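Local coordinates for protein hypothetical bacterial 6-phosphogluconolactonase (Bacteroides fragilis, PDB 3SCY) that is a seven-bladed beta-propeller protein that probably hydrolyses a sugar lactone, perhaps 6-phosphogluconolactone, at residues A[146-151]-A[229-234]. Sequence-based numbering, arbitrary orientation.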
loop_
_atom_site.group_PDB
_atom_site.type_symbol
_atom_site.label_atom_id
_atom_site.label_comp_id
_atom_site.label_asym_id
_atom_site.label_seq_id
_atom_site.Cartn_x
_atom_site.Cartn_y
_atom_site.Cartn_z
ATOM N N GLY A 146 -14.314 12.809 -12.248
ATOM C CA GLY A 146 -13.176 13.572 -12.731
ATOM C C GLY A 146 -13.201 13.652 -14.241
ATOM O O GLY A 146 -14.123 13.124 -14.869
ATOM N N PRO A 147 -12.187 14.279 -14.850
ATOM C CA PRO A 147 -12.217 14.477 -16.316
ATOM C C PRO A 147 -11.916 13.241 -17.166
ATOM O O PRO A 147 -12.401 13.195 -18.299
ATOM C CB PRO A 147 -11.154 15.546 -16.555
ATOM C CG PRO A 147 -10.242 15.445 -15.391
ATOM C CD PRO A 147 -11.064 15.009 -14.224
ATOM N N ASP A 148 -11.087 12.275 -16.678
ATOM C CA ASP A 148 -10.758 11.082 -17.486
ATOM C C ASP A 148 -12.040 10.318 -17.794
ATOM O O ASP A 148 -12.735 9.878 -16.874
ATOM C CB ASP A 148 -9.713 10.181 -16.806
ATOM C CG ASP A 148 -9.133 9.110 -17.713
ATOM O OD1 ASP A 148 -9.892 8.192 -18.122
ATOM O OD2 ASP A 148 -7.924 9.168 -17.996
ATOM N N LYS A 149 -12.393 10.244 -19.095
ATOM C CA LYS A 149 -13.647 9.653 -19.558
ATOM C C LYS A 149 -13.851 8.179 -19.190
ATOM O O LYS A 149 -14.996 7.787 -18.993
ATOM C CB LYS A 149 -13.808 9.818 -21.076
ATOM C CG LYS A 149 -14.768 10.947 -21.449
ATOM C CD LYS A 149 -15.045 11.017 -22.949
ATOM C CE LYS A 149 -16.264 10.224 -23.358
ATOM N NZ LYS A 149 -16.452 10.216 -24.832
ATOM N N GLU A 150 -12.782 7.375 -19.117
ATOM C CA GLU A 150 -12.897 5.951 -18.790
ATOM C C GLU A 150 -12.509 5.633 -17.346
ATOM O O GLU A 150 -13.004 4.651 -16.781
ATOM C CB GLU A 150 -12.022 5.117 -19.736
ATOM C CG GLU A 150 -12.757 4.621 -20.974
ATOM C CD GLU A 150 -13.166 5.670 -21.992
ATOM O OE1 GLU A 150 -14.360 5.693 -22.371
ATOM O OE2 GLU A 150 -12.293 6.458 -22.425
ATOM N N ARG A 151 -11.614 6.431 -16.753
ATOM C CA ARG A 151 -11.149 6.116 -15.413
ATOM C C ARG A 151 -11.766 6.915 -14.265
ATOM O O ARG A 151 -11.633 6.475 -13.121
ATOM C CB ARG A 151 -9.619 6.280 -15.367
ATOM C CG ARG A 151 -8.841 5.340 -16.303
ATOM C CD ARG A 151 -8.944 3.858 -15.942
ATOM N NE ARG A 151 -8.679 3.570 -14.521
ATOM C CZ ARG A 151 -7.475 3.348 -13.999
ATOM N NH1 ARG A 151 -6.391 3.398 -14.765
ATOM N NH2 ARG A 151 -7.345 3.075 -12.706
ATOM N N ASN A 229 0.236 9.606 -8.321
ATOM C CA ASN A 229 -0.967 9.737 -9.131
ATOM C C ASN A 229 -0.897 8.769 -10.279
ATOM O O ASN A 229 0.025 8.862 -11.103
ATOM C CB ASN A 229 -1.101 11.172 -9.608
ATOM C CG ASN A 229 -1.403 12.104 -8.469
ATOM O OD1 ASN A 229 -2.412 11.966 -7.790
ATOM N ND2 ASN A 229 -0.523 13.056 -8.226
ATOM N N GLU A 230 -1.860 7.834 -10.338
ATOM C CA GLU A 230 -1.856 6.793 -11.362
ATOM C C GLU A 230 -1.977 7.357 -12.775
ATOM O O GLU A 230 -1.210 6.966 -13.652
ATOM C CB GLU A 230 -2.983 5.781 -11.125
ATOM C CG GLU A 230 -3.067 4.704 -12.201
ATOM C CD GLU A 230 -3.937 3.519 -11.846
ATOM O OE1 GLU A 230 -3.935 3.106 -10.665
ATOM O OE2 GLU A 230 -4.545 2.936 -12.771
ATOM N N ILE A 231 -2.967 8.227 -13.011
ATOM C CA ILE A 231 -3.248 8.700 -14.361
ATOM C C ILE A 231 -2.279 9.790 -14.797
ATOM O O ILE A 231 -1.766 9.745 -15.918
ATOM C CB ILE A 231 -4.706 9.186 -14.453
ATOM C CG1 ILE A 231 -5.694 8.108 -13.955
ATOM C CG2 ILE A 231 -5.042 9.606 -15.911
ATOM C CD1 ILE A 231 -7.166 8.647 -13.739
ATOM N N GLY A 232 -2.059 10.761 -13.932
ATOM C CA GLY A 232 -1.161 11.872 -14.226
ATOM C C GLY A 232 0.301 11.477 -14.265
ATOM O O GLY A 232 1.102 12.147 -14.927
ATOM N N GLY A 233 0.639 10.386 -13.566
ATOM C CA GLY A 233 2.005 9.872 -13.501
ATOM C C GLY A 233 2.923 10.789 -12.718
ATOM O O GLY A 233 4.137 10.810 -12.928
ATOM N N THR A 234 2.333 11.595 -11.864
ATOM C CA THR A 234 3.049 12.554 -11.057
ATOM C C THR A 234 3.156 12.132 -9.612
ATOM O O THR A 234 2.323 11.379 -9.094
ATOM C CB THR A 234 2.340 13.930 -11.092
ATOM O OG1 THR A 234 0.974 13.779 -10.688
ATOM C CG2 THR A 234 2.399 14.600 -12.474
#
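Arg151 grips Glu230 end-on, and both terminal nitrogens converge on a single oxygen. NH1 and NH2 of Arg151 each lie 2.8 Å from OE2 of Glu230, with N-H...O angles of 145° and 142°; such bent bonds are expected when one atom is shared. OE2 sits in the guanidinium plane, and the guanidinium and carboxylate planes are turned 57° apart. Both nitrogens come from the same face of the carboxylate, NH2 from well above its plane. The Glu230 chain, with CG anti to the backbone N and extended beyond it, carries the carboxylate to the Arg151 guanidinium. There OE1 forms salt bridges with Arg214 and Arg278, while Arg151 NH2 also bonds the hydroxyl of Tyr117; the three arginines thus share the carboxylate between its two oxygens.

Beside this polar end the packing is sparse. Arg151 CB approaches Ile231 CD1 at 3.8 Å, and OD2 of Asp148 meets Ile231 CG2 at 3.6 Å, whereas the closest CA pair, Arg151 CA to Ile231 CA, stays 8.4 Å apart. On the solvent side, the exposed Lys149 and Glu150 stay away from 229-234. Their turn is held internally: Asp148 OD1 accepts from Arg151 N at 2.8 Å and from Glu150 N at 3.2 Å, the donors arriving from opposite faces of the carboxylate.

This Asx turn shapes the loop between strands 138-141 and 157-162, and the salt bridge ties it to the 224-229/234-241 connection of another blade, an inter-blade loop contact within the seven-bladed beta-propeller.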